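Local coordinates for protein uroporphyrinogen III cosynthase (HemD) (Helicobacter pylori, PDB 3P9Z) that probably catalyses the cyclisation of the linear tetrapyrrole hydroxymethylbilane to uroporphyrinogen III, with loss of water, in porphyrin biosynthesis, at residues 33-38 / 63-68; 41-46 / 50-55; 70-73 / 77-80; 113-116 / 122-125. All blocks are in the same frame, centred on the assembly; numbering follows the deposited sequence.

Contact 1: residues 33-38 / 63-68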
loop_
_atom_site.group_PDB
_atom_site.type_symbol
_atom_site.label_atom_id
_atom_site.label_comp_id
_atom_site.label_asym_id
_atom_site.label_seq_id
_atom_site.Cartn_x
_atom_site.Cartn_y
_atom_site.Cartn_z
ATOM N N LEU A 33 -4.568 12.899 -18.148
ATOM C CA LEU A 33 -5.905 13.494 -18.124
ATOM C C LEU A 33 -5.932 14.982 -17.718
ATOM O O LEU A 33 -5.168 15.425 -16.839
ATOM C CB LEU A 33 -6.795 12.679 -17.168
ATOM N N ASP A 34 -6.812 15.743 -18.363
ATOM C CA ASP A 34 -7.140 17.104 -17.942
ATOM C C ASP A 34 -8.070 17.012 -16.720
ATOM O O ASP A 34 -9.166 16.437 -16.819
ATOM C CB ASP A 34 -7.833 17.845 -19.104
ATOM C CG ASP A 34 -8.378 19.219 -18.709
ATOM O OD1 ASP A 34 -7.888 19.829 -17.734
ATOM O OD2 ASP A 34 -9.304 19.706 -19.400
ATOM N N PRO A 35 -7.641 17.558 -15.558
ATOM C CA PRO A 35 -8.520 17.464 -14.388
ATOM C C PRO A 35 -9.658 18.518 -14.294
ATOM O O PRO A 35 -10.425 18.472 -13.348
ATOM C CB PRO A 35 -7.554 17.565 -13.199
ATOM C CG PRO A 35 -6.338 18.315 -13.724
ATOM C CD PRO A 35 -6.354 18.220 -15.248
ATOM N N THR A 36 -9.769 19.422 -15.275
ATOM C CA THR A 36 -10.813 20.458 -15.316
ATOM C C THR A 36 -12.268 20.001 -15.014
ATOM O O THR A 36 -12.974 20.686 -14.299
ATOM C CB THR A 36 -10.749 21.264 -16.663
ATOM O OG1 THR A 36 -9.428 21.812 -16.824
ATOM C CG2 THR A 36 -11.770 22.410 -16.687
ATOM N N PRO A 37 -12.717 18.848 -15.569
ATOM C CA PRO A 37 -14.090 18.397 -15.283
ATOM C C PRO A 37 -14.395 17.954 -13.846
ATOM O O PRO A 37 -15.564 17.698 -13.532
ATOM C CB PRO A 37 -14.266 17.186 -16.214
ATOM C CG PRO A 37 -13.209 17.351 -17.261
ATOM C CD PRO A 37 -12.063 17.987 -16.573
ATOM N N PHE A 38 -13.383 17.860 -12.984
ATOM C CA PHE A 38 -13.579 17.228 -11.663
ATOM C C PHE A 38 -13.604 18.189 -10.480
ATOM O O PHE A 38 -12.724 19.055 -10.355
ATOM C CB PHE A 38 -12.526 16.128 -11.424
ATOM C CG PHE A 38 -12.447 15.133 -12.544
ATOM C CD1 PHE A 38 -13.347 14.071 -12.613
ATOM C CD2 PHE A 38 -11.471 15.263 -13.538
ATOM C CE1 PHE A 38 -13.279 13.164 -13.668
ATOM C CE2 PHE A 38 -11.384 14.363 -14.595
ATOM C CZ PHE A 38 -12.291 13.318 -14.672
ATOM N N LYS A 63 -0.730 22.090 -9.186
ATOM C CA LYS A 63 -1.420 23.162 -8.476
ATOM C C LYS A 63 -2.930 23.007 -8.609
ATOM O O LYS A 63 -3.637 23.113 -7.595
ATOM C CB LYS A 63 -0.983 24.561 -8.953
ATOM C CG LYS A 63 0.475 24.938 -8.642
ATOM C CD LYS A 63 0.875 24.673 -7.172
ATOM C CE LYS A 63 0.076 25.516 -6.161
ATOM N NZ LYS A 63 -0.182 24.743 -4.901
HETATM N N MSE A 64 -3.419 22.749 -9.831
HETATM C CA MSE A 64 -4.841 22.493 -10.076
HETATM C C MSE A 64 -5.351 21.370 -9.169
HETATM O O MSE A 64 -6.384 21.494 -8.516
HETATM C CB MSE A 64 -5.073 22.107 -11.546
HETATM C CG MSE A 64 -4.790 23.210 -12.577
HETATM SE SE MSE A 64 -4.658 22.488 -14.400
HETATM C CE MSE A 64 -4.075 24.109 -15.337
ATOM N N LEU A 65 -4.617 20.253 -9.180
ATOM C CA LEU A 65 -4.964 19.079 -8.379
ATOM C C LEU A 65 -4.967 19.370 -6.871
ATOM O O LEU A 65 -5.817 18.847 -6.130
ATOM C CB LEU A 65 -4.016 17.908 -8.680
ATOM C CG LEU A 65 -4.208 17.117 -9.979
ATOM C CD1 LEU A 65 -3.096 16.121 -10.085
ATOM C CD2 LEU A 65 -5.547 16.396 -10.063
ATOM N N GLN A 66 -4.019 20.190 -6.424
ATOM C CA GLN A 66 -3.952 20.577 -5.021
ATOM C C GLN A 66 -5.107 21.503 -4.639
ATOM O O GLN A 66 -5.338 21.758 -3.445
ATOM C CB GLN A 66 -2.608 21.234 -4.698
ATOM C CG GLN A 66 -1.520 20.212 -4.384
ATOM C CD GLN A 66 -0.107 20.787 -4.465
ATOM O OE1 GLN A 66 0.149 21.781 -5.154
ATOM N NE2 GLN A 66 0.817 20.150 -3.769
ATOM N N ASN A 67 -5.821 21.984 -5.658
ATOM C CA ASN A 67 -6.944 22.898 -5.478
ATOM C C ASN A 67 -8.317 22.214 -5.506
ATOM O O ASN A 67 -9.322 22.847 -5.241
ATOM C CB ASN A 67 -6.891 23.995 -6.540
ATOM C CG ASN A 67 -7.839 25.151 -6.236
ATOM O OD1 ASN A 67 -7.792 25.754 -5.149
ATOM N ND2 ASN A 67 -8.711 25.465 -7.193
ATOM N N ILE A 68 -8.354 20.929 -5.846
ATOM C CA ILE A 68 -9.606 20.191 -5.972
ATOM C C ILE A 68 -9.856 19.409 -4.683
ATOM O O ILE A 68 -9.006 18.604 -4.279
ATOM C CB ILE A 68 -9.595 19.241 -7.203
ATOM C CG1 ILE A 68 -9.389 20.039 -8.493
ATOM C CG2 ILE A 68 -10.887 18.388 -7.254
ATOM C CD1 ILE A 68 -8.979 19.192 -9.722
#
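P35 and I68 make the centre of this apolar contact between the loop 33-38 and helix 60-66 with the turn that follows it. The pyrrolidine ring of P35 is met through CB, which lies 3.9 Å from CD2 of L65 and 4.1 Å from CD1 of I68, so two branched side chains converge on a single ring carbon. In I68 the CG1 branch stands beside the backbone N (chi1 -60°) and then runs extended (chi2 164°). That carries CD1 over to the backbone of the loop, 4.0 Å from O of P35, while CG2, on the other branch, rests 3.7 Å from O of F38. The isoleucine thus packs against carbonyl oxygens at both ends of the type I beta turn P35-F38, which is closed by a bond of 3.0 Å from F38 N to P35 O. Ahead of it, D34 forms an Asx turn: its OD1 takes both N of T36, from above the carboxylate plane, and OG1 of T36, on the syn side at 2.7 Å. Both bonds run from T36 back to D34 and so bracket P35. Beyond the two segments, L65 also reaches L52 of helix 46-55, and both L65 and I68 rest on L41 of strand 40-43.

Contact 2: residues 41-46 / 50-55; sequences LIFTSK and FSLLET
The carbonyl oxygen of K46 accepts the backbone N-H of F50 in a bond of 3.0 Å. This i to i+4 bond belongs to the first turn of helix 46-55, for which S45 is the N-cap, its OG bonded to N of N47. The contact is the strand-to-helix connection of a beta-alpha unit, strand 40-43 leading into helix 46-55. The same K46 oxygen lies over one face of the F50 ring, 3.3 Å from CD2. On the lysine side, CG occupies the crowded position between backbone N and carbonyl carbon (chi1 69°), which brings it within 3.7 Å of CE2 of F50; from there the chain runs out extended. The lysine methylenes therefore cross the phenyl group at its CE2 atom, and the ammonium end leads away. Further into the protein, L52 approaches the F43 ring from its edge: CD1 of the leucine sits near the ring plane, 3.7 Å from CE2 of F43. Both residues also touch L116 of strand 112-118, and F43 meets T77 and L81 of helix 75-83. The contact is thus divided by chemistry. At the start of the helix, the K46 carbonyl over one ring face and the lysine methylenes at CE2 flank a partly exposed F50, whereas between strand and helix the buried F43 and L52 join through hydrocarbon alone.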
loop_
_atom_site.group_PDB
_atom_site.type_symbol
_atom_site.label_atom_id
_atom_site.label_comp_id
_atom_site.label_asym_id
_atom_site.label_seq_id
_atom_site.Cartn_x
_atom_site.Cartn_y
_atom_site.Cartn_z
ATOM N N LEU A 41 -11.490 14.655 -5.766
ATOM C CA LEU A 41 -10.516 13.603 -5.990
ATOM C C LEU A 41 -10.685 12.560 -4.893
ATOM O O LEU A 41 -11.083 12.885 -3.766
ATOM C CB LEU A 41 -9.096 14.151 -5.911
ATOM C CG LEU A 41 -8.669 15.388 -6.717
ATOM C CD1 LEU A 41 -7.270 15.764 -6.281
ATOM C CD2 LEU A 41 -8.738 15.178 -8.244
ATOM N N ILE A 42 -10.360 11.317 -5.209
ATOM C CA ILE A 42 -10.319 10.304 -4.175
ATOM C C ILE A 42 -9.056 9.451 -4.272
ATOM O O ILE A 42 -8.607 9.101 -5.368
ATOM C CB ILE A 42 -11.645 9.488 -4.101
ATOM C CG1 ILE A 42 -11.627 8.525 -2.899
ATOM C CG2 ILE A 42 -11.964 8.769 -5.429
ATOM C CD1 ILE A 42 -12.988 8.074 -2.512
ATOM N N PHE A 43 -8.483 9.168 -3.102
ATOM C CA PHE A 43 -7.271 8.387 -2.944
ATOM C C PHE A 43 -7.536 7.265 -1.942
ATOM O O PHE A 43 -8.277 7.462 -0.970
ATOM C CB PHE A 43 -6.143 9.269 -2.377
ATOM C CG PHE A 43 -5.761 10.430 -3.264
ATOM C CD1 PHE A 43 -6.498 11.614 -3.246
ATOM C CD2 PHE A 43 -4.650 10.341 -4.099
ATOM C CE1 PHE A 43 -6.143 12.709 -4.064
ATOM C CE2 PHE A 43 -4.271 11.428 -4.917
ATOM C CZ PHE A 43 -5.016 12.608 -4.900
ATOM N N THR A 44 -6.941 6.101 -2.191
ATOM C CA THR A 44 -6.957 4.995 -1.231
ATOM C C THR A 44 -5.555 4.747 -0.673
ATOM O O THR A 44 -5.413 4.096 0.345
ATOM C CB THR A 44 -7.428 3.685 -1.875
ATOM O OG1 THR A 44 -6.604 3.412 -3.008
ATOM C CG2 THR A 44 -8.862 3.774 -2.324
ATOM N N SER A 45 -4.522 5.258 -1.341
ATOM C CA SER A 45 -3.132 5.050 -0.892
ATOM C C SER A 45 -2.309 6.341 -0.904
ATOM O O SER A 45 -2.479 7.189 -1.782
ATOM C CB SER A 45 -2.446 4.009 -1.782
ATOM O OG SER A 45 -1.042 3.999 -1.561
ATOM N N LYS A 46 -1.391 6.474 0.045
ATOM C CA LYS A 46 -0.421 7.565 0.006
ATOM C C LYS A 46 0.479 7.512 -1.247
ATOM O O LYS A 46 1.046 8.526 -1.678
ATOM C CB LYS A 46 0.413 7.578 1.288
ATOM C CG LYS A 46 1.374 6.381 1.440
ATOM C CD LYS A 46 1.972 6.346 2.858
ATOM C CE LYS A 46 2.845 5.119 3.064
ATOM N NZ LYS A 46 3.417 5.144 4.434
ATOM N N PHE A 50 2.163 10.516 -3.577
ATOM C CA PHE A 50 3.596 10.657 -3.878
ATOM C C PHE A 50 3.889 10.635 -5.372
ATOM O O PHE A 50 4.773 11.335 -5.842
ATOM C CB PHE A 50 4.409 9.564 -3.189
ATOM C CG PHE A 50 4.364 9.631 -1.703
ATOM C CD1 PHE A 50 4.394 10.860 -1.049
ATOM C CD2 PHE A 50 4.301 8.459 -0.947
ATOM C CE1 PHE A 50 4.357 10.926 0.347
ATOM C CE2 PHE A 50 4.258 8.510 0.446
ATOM C CZ PHE A 50 4.281 9.738 1.101
ATOM N N SER A 51 3.145 9.813 -6.099
ATOM C CA SER A 51 3.232 9.751 -7.540
ATOM C C SER A 51 2.931 11.112 -8.161
ATOM O O SER A 51 3.684 11.575 -9.009
ATOM C CB SER A 51 2.259 8.702 -8.093
ATOM O OG SER A 51 2.342 8.654 -9.520
ATOM N N LEU A 52 1.834 11.746 -7.751
ATOM C CA LEU A 52 1.466 13.073 -8.289
ATOM C C LEU A 52 2.542 14.120 -8.001
ATOM O O LEU A 52 2.978 14.831 -8.900
ATOM C CB LEU A 52 0.103 13.533 -7.748
ATOM C CG LEU A 52 -1.144 12.755 -8.179
ATOM C CD1 LEU A 52 -2.362 13.349 -7.502
ATOM C CD2 LEU A 52 -1.322 12.745 -9.705
ATOM N N LEU A 53 2.986 14.175 -6.749
ATOM C CA LEU A 53 4.076 15.052 -6.332
ATOM C C LEU A 53 5.351 14.949 -7.201
ATOM O O LEU A 53 5.967 15.971 -7.534
ATOM C CB LEU A 53 4.409 14.796 -4.855
ATOM C CG LEU A 53 3.313 15.202 -3.864
ATOM C CD1 LEU A 53 3.670 14.752 -2.463
ATOM C CD2 LEU A 53 3.081 16.717 -3.892
ATOM N N GLU A 54 5.729 13.726 -7.571
ATOM C CA GLU A 54 6.940 13.494 -8.356
ATOM C C GLU A 54 6.778 13.754 -9.857
ATOM O O GLU A 54 7.572 14.493 -10.443
ATOM C CB GLU A 54 7.503 12.083 -8.114
ATOM C CG GLU A 54 8.820 11.835 -8.839
ATOM C CD GLU A 54 9.517 10.538 -8.439
ATOM O OE1 GLU A 54 9.774 10.338 -7.227
ATOM O OE2 GLU A 54 9.827 9.725 -9.351
ATOM N N THR A 55 5.772 13.142 -10.484
ATOM C CA THR A 55 5.618 13.230 -11.935
ATOM C C THR A 55 5.161 14.622 -12.381
ATOM O O THR A 55 5.314 14.980 -13.545
ATOM C CB THR A 55 4.598 12.219 -12.481
ATOM O OG1 THR A 55 3.321 12.501 -11.907
ATOM C CG2 THR A 55 5.007 10.770 -12.166
#

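Contact 3: residues 70-73 / 77-80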
loop_
_atom_site.group_PDB
_atom_site.type_symbol
_atom_site.label_atom_id
_atom_site.label_comp_id
_atom_site.label_asym_id
_atom_site.label_seq_id
_atom_site.Cartn_x
_atom_site.Cartn_y
_atom_site.Cartn_z
ATOM N N ALA A 70 -10.178 16.929 -1.921
ATOM C CA ALA A 70 -9.696 15.556 -1.920
ATOM C C ALA A 70 -10.279 14.750 -0.751
ATOM O O ALA A 70 -10.336 15.236 0.392
ATOM C CB ALA A 70 -8.159 15.541 -1.852
ATOM N N TYR A 71 -10.713 13.532 -1.069
ATOM C CA TYR A 71 -11.287 12.593 -0.123
ATOM C C TYR A 71 -10.347 11.406 -0.005
ATOM O O TYR A 71 -9.604 11.082 -0.952
ATOM C CB TYR A 71 -12.668 12.139 -0.591
ATOM C CG TYR A 71 -13.701 13.261 -0.590
ATOM C CD1 TYR A 71 -14.619 13.376 0.450
ATOM C CD2 TYR A 71 -13.744 14.201 -1.617
ATOM C CE1 TYR A 71 -15.551 14.386 0.464
ATOM C CE2 TYR A 71 -14.674 15.223 -1.620
ATOM C CZ TYR A 71 -15.567 15.311 -0.577
ATOM O OH TYR A 71 -16.474 16.315 -0.551
ATOM N N ALA A 72 -10.345 10.780 1.171
ATOM C CA ALA A 72 -9.513 9.618 1.396
ATOM C C ALA A 72 -10.276 8.594 2.218
ATOM O O ALA A 72 -11.222 8.928 2.930
ATOM C CB ALA A 72 -8.224 10.013 2.094
ATOM N N LEU A 73 -9.861 7.348 2.123
ATOM C CA LEU A 73 -10.599 6.282 2.769
ATOM C C LEU A 73 -10.060 5.944 4.151
ATOM O O LEU A 73 -10.749 5.308 4.960
ATOM C CB LEU A 73 -10.646 5.052 1.868
ATOM C CG LEU A 73 -11.694 5.135 0.760
ATOM C CD1 LEU A 73 -11.626 3.893 -0.068
ATOM C CD2 LEU A 73 -13.109 5.296 1.332
ATOM N N THR A 77 -3.940 8.254 4.781
ATOM C CA THR A 77 -3.982 8.854 3.450
ATOM C C THR A 77 -4.432 10.314 3.536
ATOM O O THR A 77 -3.855 11.179 2.871
ATOM C CB THR A 77 -4.857 8.044 2.455
ATOM O OG1 THR A 77 -4.370 6.702 2.372
ATOM C CG2 THR A 77 -4.796 8.653 1.066
ATOM N N ALA A 78 -5.449 10.583 4.359
ATOM C CA ALA A 78 -5.891 11.963 4.631
ATOM C C ALA A 78 -4.759 12.825 5.197
ATOM O O ALA A 78 -4.537 13.936 4.734
ATOM C CB ALA A 78 -7.128 11.986 5.554
ATOM N N LYS A 79 -4.019 12.302 6.172
ATOM C CA LYS A 79 -2.869 13.035 6.714
ATOM C C LYS A 79 -1.786 13.302 5.652
ATOM O O LYS A 79 -1.231 14.400 5.583
ATOM C CB LYS A 79 -2.284 12.318 7.929
ATOM C CG LYS A 79 -1.053 13.016 8.553
ATOM C CD LYS A 79 0.253 12.297 8.192
ATOM C CE LYS A 79 1.434 12.748 9.073
ATOM N NZ LYS A 79 1.057 12.940 10.506
ATOM N N THR A 80 -1.504 12.305 4.823
ATOM C CA THR A 80 -0.527 12.485 3.737
ATOM C C THR A 80 -0.939 13.598 2.762
ATOM O O THR A 80 -0.112 14.421 2.363
ATOM C CB THR A 80 -0.279 11.163 2.975
ATOM O OG1 THR A 80 0.261 10.205 3.893
ATOM C CG2 THR A 80 0.714 11.361 1.828
#
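A72 points its methyl group from the end of strand 70-72 toward the first turn of helix 75-83, where it meets two consecutive residues; strand and helix together form a beta-alpha unit. CB of A72 lies 3.6 Å from the backbone N of A78. Beside it is T77, whose CG2 comes to 3.8 Å from CB of A72. The threonine is turned so that CG2 is anti to its backbone N, with OG1 beside that N (chi1 -57°); the methyl branch is thereby given to the alanine and the hydroxyl is kept for polar partners. Indeed OG1 of T77 is hydrogen-bonded to OG of S74 and makes a weak bond to O of T44, so a buried polar atom is satisfied next to an apolar contact. The other neighbour is A78, whose CB lies 4.1 Å from CB of A72. Across this contact A72 meets only the threonine's methyl branch, a methyl and main chain, which lets the strand come near the helix: the CA atoms of A72 and A78 are 5.4 Å apart. Y71, the preceding residue, points away from this helix, and its side chain touches L107 and L108 of helix 105-108. The two helices thus meet strand 70-72 through A72 and Y71. The strand pairs with strand 40-43, whose F43 also touches T77, while T80 touches K46, V49 and F50 of helix 46-55.

Contact 4: residues 113-116 / 122-125; sequences VLYL and VSSL. With MLI (malonate ion), chain B.
An anion-binding loop ahead of helix 125-131 is the motif here: backbone N-H groups of the loop and the helix start converge on a malonate ion, probably from the crystallisation liquor, beside Y115 of strand 112-118. Y115 and L125 of the helix pack together next to it. CD2 of the leucine stands over one face of the Y115 ring in a CH-pi contact, 3.8 Å from the ring centroid and 16° off its normal, somewhat toward the rim. The tyrosine reaches this place because CG is anti to the backbone N (chi1 177°), which sends the ring toward the loop and OH to the ligand. OH of Y115 gives its proton to malonate O7 at 2.8 Å, with O7 near the ring plane, and the backbone N of L125 binds the same oxygen from 3.2 Å. The second oxygen of that carboxylate, O6, takes N of V122 at 2.9 Å and, weakly, N of S124. T44, at the end of strand 40-43, adds its OG1 as a further partner of both the ligand and Y115 OH. Such a cluster of donors, next to the N-terminal end of a helix, would be expected to suit a negatively charged group, and is consistent with a site for a carboxylate of the tetrapyrrole substrate. The other carboxylate is held at O9 by S123, through OG, whose 2.5 Å separation from O9 is unusually short and of doubtful exact value, and through the backbone N of S123, 2.7 Å from O9.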
loop_
_atom_site.group_PDB
_atom_site.type_symbol
_atom_site.label_atom_id
_atom_site.label_comp_id
_atom_site.label_asym_id
_atom_site.label_seq_id
_atom_site.Cartn_x
_atom_site.Cartn_y
_atom_site.Cartn_z
ATOM N N VAL A 113 -15.953 12.864 -9.820
ATOM C CA VAL A 113 -14.849 12.337 -9.019
ATOM C C VAL A 113 -13.719 11.731 -9.873
ATOM O O VAL A 113 -13.957 10.994 -10.843
ATOM C CB VAL A 113 -15.355 11.255 -8.023
ATOM C CG1 VAL A 113 -14.205 10.745 -7.142
ATOM C CG2 VAL A 113 -16.511 11.781 -7.165
ATOM N N LEU A 114 -12.489 12.063 -9.509
ATOM C CA LEU A 114 -11.328 11.482 -10.141
ATOM C C LEU A 114 -10.625 10.628 -9.107
ATOM O O LEU A 114 -10.157 11.134 -8.080
ATOM C CB LEU A 114 -10.377 12.562 -10.646
ATOM C CG LEU A 114 -9.082 12.065 -11.314
ATOM C CD1 LEU A 114 -9.352 11.122 -12.533
ATOM C CD2 LEU A 114 -8.276 13.263 -11.747
ATOM N N TYR A 115 -10.578 9.333 -9.382
ATOM C CA TYR A 115 -9.905 8.371 -8.517
ATOM C C TYR A 115 -8.466 8.151 -8.987
ATOM O O TYR A 115 -8.238 7.593 -10.051
ATOM C CB TYR A 115 -10.689 7.053 -8.535
ATOM C CG TYR A 115 -10.085 5.918 -7.749
ATOM C CD1 TYR A 115 -9.355 6.145 -6.575
ATOM C CD2 TYR A 115 -10.298 4.600 -8.149
ATOM C CE1 TYR A 115 -8.818 5.076 -5.839
ATOM C CE2 TYR A 115 -9.778 3.526 -7.422
ATOM C CZ TYR A 115 -9.043 3.764 -6.274
ATOM O OH TYR A 115 -8.530 2.687 -5.571
ATOM N N LEU A 116 -7.499 8.579 -8.184
ATOM C CA LEU A 116 -6.084 8.371 -8.522
ATOM C C LEU A 116 -5.639 7.065 -7.884
ATOM O O LEU A 116 -5.597 6.936 -6.648
ATOM C CB LEU A 116 -5.232 9.587 -8.103
ATOM C CG LEU A 116 -5.874 10.813 -8.806
ATOM C CD1 LEU A 116 -5.870 12.098 -8.013
ATOM C CD2 LEU A 116 -5.402 11.069 -10.241
ATOM N N VAL A 122 -6.909 -4.104 -5.969
ATOM C CA VAL A 122 -6.807 -4.442 -4.556
ATOM C C VAL A 122 -8.183 -4.360 -3.876
ATOM O O VAL A 122 -8.806 -5.386 -3.621
ATOM C CB VAL A 122 -5.743 -3.586 -3.820
ATOM C CG1 VAL A 122 -5.695 -3.935 -2.320
ATOM C CG2 VAL A 122 -4.361 -3.787 -4.452
ATOM N N SER A 123 -8.663 -3.147 -3.612
ATOM C CA SER A 123 -9.971 -2.947 -2.981
ATOM C C SER A 123 -11.148 -2.919 -3.972
ATOM O O SER A 123 -12.313 -2.953 -3.558
ATOM C CB SER A 123 -9.949 -1.650 -2.180
ATOM O OG SER A 123 -9.817 -0.533 -3.059
ATOM N N SER A 124 -10.836 -2.877 -5.271
ATOM C CA SER A 124 -11.811 -2.529 -6.327
ATOM C C SER A 124 -12.844 -1.475 -5.897
ATOM O O SER A 124 -14.062 -1.694 -5.957
ATOM C CB SER A 124 -12.461 -3.768 -6.976
ATOM O OG SER A 124 -12.808 -4.750 -6.016
ATOM N N LEU A 125 -12.338 -0.319 -5.476
ATOM C CA LEU A 125 -13.194 0.807 -5.127
ATOM C C LEU A 125 -14.030 1.247 -6.336
ATOM O O LEU A 125 -15.104 1.808 -6.164
ATOM C CB LEU A 125 -12.370 1.974 -4.552
ATOM C CG LEU A 125 -13.071 3.308 -4.259
ATOM C CD1 LEU A 125 -13.916 3.235 -3.013
ATOM C CD2 LEU A 125 -12.062 4.440 -4.140
HETATM C C1 MLI B . -6.924 -0.366 -6.143
HETATM C C2 MLI B . -8.359 -0.771 -6.418
HETATM C C3 MLI B . -6.737 -0.094 -4.663
HETATM O O6 MLI B . -8.593 -1.944 -6.789
HETATM O O7 MLI B . -9.267 0.083 -6.272
HETATM O O8 MLI B . -5.902 0.768 -4.316
HETATM O O9 MLI B . -7.407 -0.733 -3.826
#

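How the contacts relate
All four contacts belong to one of the two alpha/beta lobes, and three of them reach the same sheet, in which strand 40-43 lies between strands 70-72 and 112-118. Contact 2 is nested within the loop closed by contact 1; contacts 3 and 4 then follow in series. The centres of contacts 2 and 3 are about 10 Å apart, and those of contacts 2 and 4 about 12 Å. Contacts 1 and 2 are about 13 Å apart between centres, as are contacts 3 and 4. Contact 2 is the hub, its strand pairing with both neighbours. L73 of contact 3 touches L125 of contact 4, and T44 of contact 2 binds its malonate, so strand ends and the loops after them gather at the ligand site.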